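Local coordinates for uncharacterized protein (Cricetid herpesvirus 2, PDB 4ZKQ), which binds chemokines as a viral decoy receptor, probably blunting their signalling in the host, at residues Q290-F295 against R362-V367; G377-K382 against R392-D397. All coordinates share one frame; numbering follows the deposited sequence.

Interaction 1. Residues Q290-F295 against R362-V367; sequences QISYTF and RLDVRV
Two central strands of a four-stranded antiparallel sheet, 290-296 and 360-366, pair here, facing Ile291 with Val365 and Tyr293 with Leu363. Their short axes run close to antiparallel. Both of these facing pairs are hydrogen-bonded ones, closed by two N-H...O=C bonds each; in the first, Val365 N reaches Ile291 O at 2.8 Å, and in the second, Tyr293 N meets Leu363 O at 2.8 Å. The non-hydrogen-bonded pair Ser292-Asp364 lies between them.

The apolar face carries Ile291, Tyr293, Leu363 and Val365. The edge of the Tyr293 ring, at CE2, meets Val365 CG2 in the ring plane at 3.9 Å. The Ile291 and Val367 side chains cross at about a right angle, CD1 of the first 4.2 Å from CG1 of the second. This face packs against residues 394-400, with Tyr394 meeting the Tyr293 ring.

Gln290, Ser292, Arg362 and Asp364 make the other face polar. Arg362 stretches out with CG anti to its backbone N (chi1 174°), which carries the guanidinium along its own strand to Asp364; NE gives OD1 a nearly straight salt-bridge bond of 2.8 Å, in the guanidinium plane and on the syn lone pair. The other carboxylate oxygen, OD2, pairs with Arg351 of the adjoining strand 350-355, so two arginines grip the buried carboxylate and probably stabilise its negative charge. Gln290 lays its amide over one face of this carboxylate, the two planes 19° apart, with NE2 3.7 Å from Asp364 CG, a packing contact and not a hydrogen bond. Ser292 OG donates to Asp364 OD1 at 2.6 Å, arriving from the anti side and 33° out of the carboxylate plane.

Interaction 2. Residues G377-K382 against R392-D397; sequences GFVFLK and REYYLD
Val379 and Tyr394 form a hydrogen-bonded pair near the open end of the beta hairpin built from strands 378-384 and 388-395. Val379 O accepts from Tyr394 N at 2.7 Å, and Val379 N returns a bond to Tyr394 O at 3.0 Å. Leu381 and Arg392 satisfy one another's backbone N and O in the same way. Beyond the last strand pair, Leu396 N still reaches Gly377 O at 2.9 Å, but stands 47° out of the carbonyl plane. The intervening residues turn their backbone polar groups outward: Phe378 and Phe380 bond to Thr315 and Trp313, Glu393 to Tyr222 and Gly224, and Tyr395 N to Thr282 OG1.

On the face bearing Phe378, Phe380, Glu393 and Tyr395, the Tyr395 hydroxyl donates to Glu393 OE1 at 2.5 Å, meeting it on the anti side. Phe378 CE1 lies 3.8 Å from that same OE1, which sits at the ring edge, and the Phe378 and Tyr395 side chains run side by side. Glu393 CG rests 3.8 Å from Phe380 CD1.

The opposite face is largely apolar, with Val379 CG2 3.9 Å from Leu396 CD1. Arg392 leads its guanidinium away from strand 378-384, the chain extended from CG to NE; Glu390 takes NH2 in a salt bridge, while Phe295 and Tyr222 supply cation-pi partners. The hairpin is built into a larger sheet, strand 308-315 bonding antiparallel to 378-384 and strand 206-223 parallel to 388-395, while strand 290-296 packs on the face of Leu381, Tyr394 and Leu396.

Overall arrangement
From the N terminus, the chain enters interaction 1 at 290-295, leaves through strands 308-315, 324-330 and 350-355, and returns at 362-367, closing a long loop of 66 residues. Only then does 377-382 open interaction 2, a hairpin closed after nine residues by 392-397. The two contacts therefore follow in series, neither nesting nor crossing. They belong to different sheets, yet their centres lie 10 Å apart, and the sheets pack through side chains: Tyr293 OH comes 3.6 Å from Leu396 CD1, and Phe295 CD2 lies 3.5 Å from Tyr394 OH. Strand 308-315, within the first loop, pairs with 378-384, linking the two further.

Interaction 1. Residues Q290-F295 against R362-V367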
ATOM      1  N   GLN A 290       9.153 -26.723  12.305  1.00 64.39           N
ATOM      2  CA  GLN A 290       8.245 -25.788  11.647  1.00 55.55           C
ATOM      3  C   GLN A 290       6.781 -26.211  11.749  1.00 47.36           C
ATOM      4  O   GLN A 290       6.473 -27.375  12.001  1.00 46.75           O
ATOM      5  CB  GLN A 290       8.624 -25.638  10.172  1.00 47.32           C
ATOM      6  CG  GLN A 290       8.358 -26.870   9.326  1.00 45.50           C
ATOM      7  CD  GLN A 290       8.843 -26.706   7.901  1.00 59.88           C
ATOM      8  OE1 GLN A 290       9.651 -25.825   7.602  1.00 69.50           O
ATOM      9  NE2 GLN A 290       8.352 -27.557   7.013  1.00 50.99           N
ATOM     10  N   ILE A 291       5.889 -25.243  11.559  1.00 36.93           N
ATOM     11  CA  ILE A 291       4.461 -25.506  11.430  1.00 38.56           C
ATOM     12  C   ILE A 291       4.074 -25.379   9.963  1.00 34.61           C
ATOM     13  O   ILE A 291       4.478 -24.428   9.296  1.00 30.47           O
ATOM     14  CB  ILE A 291       3.599 -24.527  12.254  1.00 33.01           C
ATOM     15  CG1 ILE A 291       4.159 -24.355  13.669  1.00 51.99           C
ATOM     16  CG2 ILE A 291       2.148 -25.008  12.291  1.00 36.35           C
ATOM     17  CD1 ILE A 291       3.498 -23.234  14.451  1.00 67.55           C
ATOM     18  N   SER A 292       3.289 -26.332   9.471  1.00 33.98           N
ATOM     19  CA  SER A 292       2.820 -26.309   8.091  1.00 31.97           C
ATOM     20  C   SER A 292       1.304 -26.194   8.032  1.00 34.55           C
ATOM     21  O   SER A 292       0.583 -26.930   8.709  1.00 32.57           O
ATOM     22  CB  SER A 292       3.283 -27.561   7.347  1.00 35.99           C
ATOM     23  OG  SER A 292       4.695 -27.650   7.361  1.00 37.82           O
ATOM     24  N   TYR A 293       0.835 -25.248   7.227  1.00 28.49           N
ATOM     25  CA  TYR A 293      -0.588 -25.058   6.992  1.00 25.96           C
ATOM     26  C   TYR A 293      -0.899 -25.313   5.531  1.00 25.93           C
ATOM     27  O   TYR A 293      -0.135 -24.908   4.655  1.00 27.60           O
ATOM     28  CB  TYR A 293      -1.026 -23.641   7.357  1.00 27.87           C
ATOM     29  CG  TYR A 293      -0.643 -23.179   8.743  1.00 27.10           C
ATOM     30  CD1 TYR A 293      -1.405 -23.530   9.846  1.00 28.21           C
ATOM     31  CD2 TYR A 293       0.457 -22.361   8.940  1.00 27.21           C
ATOM     32  CE1 TYR A 293      -1.070 -23.096  11.109  1.00 24.31           C
ATOM     33  CE2 TYR A 293       0.800 -21.919  10.199  1.00 26.71           C
ATOM     34  CZ  TYR A 293       0.032 -22.288  11.280  1.00 23.02           C
ATOM     35  OH  TYR A 293       0.371 -21.851  12.532  1.00 23.75           O
ATOM     36  N   THR A 294      -2.023 -25.967   5.270  1.00 27.26           N
ATOM     37  CA  THR A 294      -2.482 -26.153   3.907  1.00 30.50           C
ATOM     38  C   THR A 294      -3.934 -25.734   3.771  1.00 32.32           C
ATOM     39  O   THR A 294      -4.701 -25.762   4.734  1.00 37.18           O
ATOM     40  CB  THR A 294      -2.324 -27.619   3.440  1.00 39.68           C
ATOM     41  OG1 THR A 294      -3.216 -28.462   4.176  1.00 44.14           O
ATOM     42  CG2 THR A 294      -0.896 -28.090   3.645  1.00 31.89           C
ATOM     43  N   PHE A 295      -4.295 -25.319   2.564  1.00 30.34           N
ATOM     44  CA  PHE A 295      -5.668 -24.955   2.256  1.00 27.14           C
ATOM     45  C   PHE A 295      -5.892 -25.057   0.758  1.00 27.25           C
ATOM     46  O   PHE A 295      -4.948 -24.978  -0.034  1.00 26.44           O
ATOM     47  CB  PHE A 295      -5.990 -23.541   2.748  1.00 28.58           C
ATOM     48  CG  PHE A 295      -5.072 -22.479   2.196  1.00 26.49           C
ATOM     49  CD1 PHE A 295      -5.352 -21.856   0.992  1.00 29.24           C
ATOM     50  CD2 PHE A 295      -3.940 -22.098   2.891  1.00 25.19           C
ATOM     51  CE1 PHE A 295      -4.511 -20.879   0.487  1.00 27.89           C
ATOM     52  CE2 PHE A 295      -3.093 -21.125   2.393  1.00 22.49           C
ATOM     53  CZ  PHE A 295      -3.382 -20.514   1.191  1.00 27.70           C
ATOM     54  N   ARG A 362       0.507 -24.685   0.369  1.00 27.30           N
ATOM     55  CA  ARG A 362       1.139 -25.024   1.628  1.00 27.45           C
ATOM     56  C   ARG A 362       2.042 -23.883   2.080  1.00 24.45           C
ATOM     57  O   ARG A 362       2.935 -23.444   1.348  1.00 27.59           O
ATOM     58  CB  ARG A 362       1.933 -26.327   1.507  1.00 33.10           C
ATOM     59  CG  ARG A 362       2.742 -26.669   2.749  1.00 38.17           C
ATOM     60  CD  ARG A 362       3.375 -28.054   2.654  1.00 37.40           C
ATOM     61  NE  ARG A 362       4.377 -28.271   3.696  1.00 45.46           N
ATOM     62  CZ  ARG A 362       4.871 -29.462   4.030  1.00 65.99           C
ATOM     63  NH1 ARG A 362       4.455 -30.561   3.415  1.00 83.41           N
ATOM     64  NH2 ARG A 362       5.781 -29.559   4.991  1.00 60.49           N
ATOM     65  N   LEU A 363       1.776 -23.403   3.289  1.00 20.89           N
ATOM     66  CA  LEU A 363       2.618 -22.423   3.958  1.00 20.60           C
ATOM     67  C   LEU A 363       3.387 -23.070   5.098  1.00 29.08           C
ATOM     68  O   LEU A 363       2.785 -23.604   6.031  1.00 26.79           O
ATOM     69  CB  LEU A 363       1.773 -21.270   4.503  1.00 16.70           C
ATOM     70  CG  LEU A 363       2.517 -20.213   5.323  1.00 23.77           C
ATOM     71  CD1 LEU A 363       3.494 -19.437   4.460  1.00 28.23           C
ATOM     72  CD2 LEU A 363       1.531 -19.272   5.989  1.00 25.14           C
ATOM     73  N   ASP A 364       4.713 -23.016   5.023  1.00 25.61           N
ATOM     74  CA  ASP A 364       5.566 -23.482   6.108  1.00 31.45           C
ATOM     75  C   ASP A 364       6.098 -22.297   6.881  1.00 30.66           C
ATOM     76  O   ASP A 364       6.609 -21.341   6.297  1.00 29.62           O
ATOM     77  CB  ASP A 364       6.725 -24.323   5.576  1.00 31.18           C
ATOM     78  CG  ASP A 364       6.257 -25.533   4.809  1.00 34.14           C
ATOM     79  OD1 ASP A 364       5.317 -26.206   5.280  1.00 34.09           O
ATOM     80  OD2 ASP A 364       6.820 -25.805   3.728  1.00 39.62           O
ATOM     81  N   VAL A 365       5.952 -22.362   8.199  1.00 27.76           N
ATOM     82  CA  VAL A 365       6.458 -21.334   9.088  1.00 24.38           C
ATOM     83  C   VAL A 365       7.548 -21.918   9.973  1.00 40.00           C
ATOM     84  O   VAL A 365       7.275 -22.782  10.803  1.00 44.99           O
ATOM     85  CB  VAL A 365       5.344 -20.759   9.980  1.00 27.28           C
ATOM     86  CG1 VAL A 365       5.886 -19.641  10.842  1.00 31.81           C
ATOM     87  CG2 VAL A 365       4.177 -20.270   9.135  1.00 29.63           C
ATOM     88  N   ARG A 366       8.778 -21.450   9.796  1.00 37.31           N
ATOM     89  CA  ARG A 366       9.880 -21.907  10.632  1.00 47.53           C
ATOM     90  C   ARG A 366       9.715 -21.328  12.032  1.00 49.47           C
ATOM     91  O   ARG A 366       9.401 -20.146  12.190  1.00 44.97           O
ATOM     92  CB  ARG A 366      11.230 -21.502  10.032  1.00 47.09           C
ATOM     93  CG  ARG A 366      12.429 -22.158  10.700  1.00 63.02           C
ATOM     94  CD  ARG A 366      13.742 -21.559  10.216  1.00 74.11           C
ATOM     95  NE  ARG A 366      14.629 -21.258  11.339  1.00101.78           N
ATOM     96  CZ  ARG A 366      15.608 -22.049  11.777  1.00110.62           C
ATOM     97  NH1 ARG A 366      15.865 -23.208  11.186  1.00118.47           N
ATOM     98  NH2 ARG A 366      16.344 -21.670  12.813  1.00 94.22           N
ATOM     99  N   VAL A 367       9.910 -22.172  13.042  1.00 54.28           N
ATOM    100  CA  VAL A 367       9.774 -21.760  14.435  1.00 58.42           C
ATOM    101  C   VAL A 367      10.879 -22.382  15.286  1.00 66.56           C
ATOM    102  O   VAL A 367      11.538 -23.331  14.860  1.00 62.34           O
ATOM    103  CB  VAL A 367       8.397 -22.161  15.013  1.00 56.46           C
ATOM    104  CG1 VAL A 367       7.275 -21.454  14.265  1.00 47.09           C
ATOM    105  CG2 VAL A 367       8.209 -23.672  14.954  1.00 60.52           C
TER

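Interaction 2. Residues G377-K382 against R392-D397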
ATOM      1  N   GLY A 377       2.603 -15.815  18.721  1.00 54.31           N
ATOM      2  CA  GLY A 377       3.000 -15.595  17.341  1.00 41.43           C
ATOM      3  C   GLY A 377       1.824 -15.323  16.416  1.00 34.30           C
ATOM      4  O   GLY A 377       0.725 -15.837  16.630  1.00 24.94           O
ATOM      5  N   PHE A 378       2.058 -14.505  15.392  1.00 22.65           N
ATOM      6  CA  PHE A 378       1.032 -14.175  14.405  1.00 21.17           C
ATOM      7  C   PHE A 378       1.635 -14.141  13.012  1.00 24.69           C
ATOM      8  O   PHE A 378       2.708 -13.577  12.816  1.00 19.40           O
ATOM      9  CB  PHE A 378       0.388 -12.828  14.723  1.00 19.34           C
ATOM     10  CG  PHE A 378      -0.555 -12.328  13.656  1.00 23.96           C
ATOM     11  CD1 PHE A 378      -1.883 -12.723  13.642  1.00 28.02           C
ATOM     12  CD2 PHE A 378      -0.118 -11.439  12.683  1.00 23.40           C
ATOM     13  CE1 PHE A 378      -2.755 -12.251  12.671  1.00 31.97           C
ATOM     14  CE2 PHE A 378      -0.984 -10.967  11.713  1.00 21.74           C
ATOM     15  CZ  PHE A 378      -2.302 -11.371  11.704  1.00 27.09           C
ATOM     16  N   VAL A 379       0.941 -14.762  12.065  1.00 20.45           N
ATOM     17  CA  VAL A 379       1.327 -14.733  10.660  1.00 19.68           C
ATOM     18  C   VAL A 379       0.111 -14.363   9.816  1.00 20.95           C
ATOM     19  O   VAL A 379      -1.007 -14.829  10.075  1.00 19.35           O
ATOM     20  CB  VAL A 379       1.903 -16.095  10.192  1.00 20.98           C
ATOM     21  CG1 VAL A 379       2.147 -16.102   8.679  1.00 21.27           C
ATOM     22  CG2 VAL A 379       3.189 -16.421  10.940  1.00 23.74           C
ATOM     23  N   PHE A 380       0.338 -13.505   8.823  1.00 14.49           N
ATOM     24  CA  PHE A 380      -0.672 -13.137   7.844  1.00 12.56           C
ATOM     25  C   PHE A 380      -0.178 -13.452   6.438  1.00 12.79           C
ATOM     26  O   PHE A 380       0.910 -13.030   6.053  1.00 15.07           O
ATOM     27  CB  PHE A 380      -1.016 -11.652   7.942  1.00 15.71           C
ATOM     28  CG  PHE A 380      -2.110 -11.224   7.006  1.00 20.76           C
ATOM     29  CD1 PHE A 380      -3.376 -11.759   7.121  1.00 19.49           C
ATOM     30  CD2 PHE A 380      -1.871 -10.290   6.014  1.00 19.55           C
ATOM     31  CE1 PHE A 380      -4.390 -11.376   6.268  1.00 22.01           C
ATOM     32  CE2 PHE A 380      -2.880  -9.899   5.161  1.00 18.22           C
ATOM     33  CZ  PHE A 380      -4.144 -10.441   5.287  1.00 20.64           C
ATOM     34  N   LEU A 381      -0.981 -14.199   5.692  1.00 16.35           N
ATOM     35  CA  LEU A 381      -0.699 -14.501   4.295  1.00 19.37           C
ATOM     36  C   LEU A 381      -1.794 -13.916   3.433  1.00 18.73           C
ATOM     37  O   LEU A 381      -2.969 -14.201   3.647  1.00 16.64           O
ATOM     38  CB  LEU A 381      -0.614 -16.013   4.071  1.00 15.46           C
ATOM     39  CG  LEU A 381      -0.546 -16.482   2.615  1.00 17.11           C
ATOM     40  CD1 LEU A 381       0.767 -16.033   1.974  1.00 19.78           C
ATOM     41  CD2 LEU A 381      -0.707 -17.990   2.533  1.00 22.62           C
ATOM     42  N   LYS A 382      -1.408 -13.100   2.460  1.00 12.34           N
ATOM     43  CA  LYS A 382      -2.357 -12.618   1.471  1.00 17.53           C
ATOM     44  C   LYS A 382      -1.908 -13.072   0.092  1.00 14.18           C
ATOM     45  O   LYS A 382      -0.728 -13.015  -0.242  1.00 17.07           O
ATOM     46  CB  LYS A 382      -2.491 -11.097   1.513  1.00 17.84           C
ATOM     47  CG  LYS A 382      -3.497 -10.565   0.495  1.00 18.84           C
ATOM     48  CD  LYS A 382      -3.853  -9.105   0.721  1.00 23.54           C
ATOM     49  CE  LYS A 382      -2.671  -8.195   0.479  1.00 27.60           C
ATOM     50  NZ  LYS A 382      -3.080  -6.761   0.478  1.00 23.23           N
ATOM     51  N   ARG A 392      -5.333 -14.622   5.039  1.00 18.94           N
ATOM     52  CA  ARG A 392      -5.404 -15.710   6.003  1.00 19.20           C
ATOM     53  C   ARG A 392      -4.552 -15.396   7.216  1.00 18.49           C
ATOM     54  O   ARG A 392      -3.343 -15.199   7.104  1.00 16.83           O
ATOM     55  CB  ARG A 392      -4.957 -17.026   5.364  1.00 22.21           C
ATOM     56  CG  ARG A 392      -5.866 -17.452   4.238  1.00 26.38           C
ATOM     57  CD  ARG A 392      -5.494 -18.791   3.649  1.00 24.22           C
ATOM     58  NE  ARG A 392      -6.235 -19.033   2.411  1.00 26.84           N
ATOM     59  CZ  ARG A 392      -7.402 -19.666   2.333  1.00 29.70           C
ATOM     60  NH1 ARG A 392      -7.994 -20.145   3.422  1.00 33.55           N
ATOM     61  NH2 ARG A 392      -7.982 -19.822   1.152  1.00 29.20           N
ATOM     62  N   GLU A 393      -5.202 -15.325   8.373  1.00 15.11           N
ATOM     63  CA  GLU A 393      -4.515 -15.093   9.632  1.00 15.10           C
ATOM     64  C   GLU A 393      -4.200 -16.428  10.282  1.00 19.29           C
ATOM     65  O   GLU A 393      -5.017 -17.354  10.244  1.00 17.94           O
ATOM     66  CB  GLU A 393      -5.369 -14.224  10.567  1.00 19.45           C
ATOM     67  CG  GLU A 393      -5.574 -12.801  10.064  1.00 20.14           C
ATOM     68  CD  GLU A 393      -6.431 -11.948  10.983  1.00 33.21           C
ATOM     69  OE1 GLU A 393      -6.572 -12.289  12.178  1.00 27.08           O
ATOM     70  OE2 GLU A 393      -6.967 -10.929  10.502  1.00 31.16           O
ATOM     71  N   TYR A 394      -3.009 -16.517  10.868  1.00 18.05           N
ATOM     72  CA  TYR A 394      -2.581 -17.699  11.599  1.00 23.73           C
ATOM     73  C   TYR A 394      -2.109 -17.291  12.982  1.00 22.04           C
ATOM     74  O   TYR A 394      -1.294 -16.375  13.129  1.00 19.36           O
ATOM     75  CB  TYR A 394      -1.472 -18.439  10.850  1.00 20.16           C
ATOM     76  CG  TYR A 394      -1.912 -18.980   9.513  1.00 16.67           C
ATOM     77  CD1 TYR A 394      -2.462 -20.246   9.411  1.00 19.97           C
ATOM     78  CD2 TYR A 394      -1.777 -18.227   8.352  1.00 20.98           C
ATOM     79  CE1 TYR A 394      -2.866 -20.752   8.208  1.00 19.05           C
ATOM     80  CE2 TYR A 394      -2.181 -18.727   7.132  1.00 18.75           C
ATOM     81  CZ  TYR A 394      -2.728 -19.997   7.070  1.00 23.11           C
ATOM     82  OH  TYR A 394      -3.148 -20.535   5.882  1.00 28.83           O
ATOM     83  N   TYR A 395      -2.656 -17.961  13.993  1.00 20.57           N
ATOM     84  CA  TYR A 395      -2.313 -17.708  15.387  1.00 22.68           C
ATOM     85  C   TYR A 395      -1.458 -18.864  15.874  1.00 26.19           C
ATOM     86  O   TYR A 395      -1.904 -20.016  15.913  1.00 22.11           O
ATOM     87  CB  TYR A 395      -3.577 -17.544  16.237  1.00 27.76           C
ATOM     88  CG  TYR A 395      -4.590 -16.624  15.599  1.00 25.69           C
ATOM     89  CD1 TYR A 395      -4.221 -15.363  15.158  1.00 30.56           C
ATOM     90  CD2 TYR A 395      -5.902 -17.027  15.405  1.00 26.45           C
ATOM     91  CE1 TYR A 395      -5.132 -14.524  14.558  1.00 21.66           C
ATOM     92  CE2 TYR A 395      -6.824 -16.191  14.803  1.00 29.15           C
ATOM     93  CZ  TYR A 395      -6.430 -14.940  14.380  1.00 26.26           C
ATOM     94  OH  TYR A 395      -7.337 -14.098  13.778  1.00 27.22           O
ATOM     95  N   LEU A 396      -0.213 -18.547  16.206  1.00 26.63           N
ATOM     96  CA  LEU A 396       0.776 -19.543  16.590  1.00 36.61           C
ATOM     97  C   LEU A 396       0.868 -19.683  18.104  1.00 45.20           C
ATOM     98  O   LEU A 396       0.571 -18.741  18.838  1.00 52.78           O
ATOM     99  CB  LEU A 396       2.154 -19.166  16.038  1.00 37.90           C
ATOM    100  CG  LEU A 396       2.465 -19.434  14.566  1.00 40.45           C
ATOM    101  CD1 LEU A 396       1.543 -18.662  13.648  1.00 29.29           C
ATOM    102  CD2 LEU A 396       3.920 -19.081  14.279  1.00 42.13           C
ATOM    103  N   ASP A 397       1.282 -20.861  18.560  1.00 49.72           N
ATOM    104  CA  ASP A 397       1.672 -21.055  19.954  1.00 61.32           C
ATOM    105  C   ASP A 397       3.149 -21.443  20.011  1.00 56.70           C
ATOM    106  O   ASP A 397       3.639 -21.937  21.024  1.00 74.69           O
ATOM    107  CB  ASP A 397       0.797 -22.111  20.636  1.00 61.15           C
ATOM    108  CG  ASP A 397       0.694 -23.398  19.837  1.00 72.09           C
ATOM    109  OD1 ASP A 397       1.480 -23.584  18.884  1.00 73.86           O
ATOM    110  OD2 ASP A 397      -0.178 -24.229  20.170  1.00 65.21           O
TER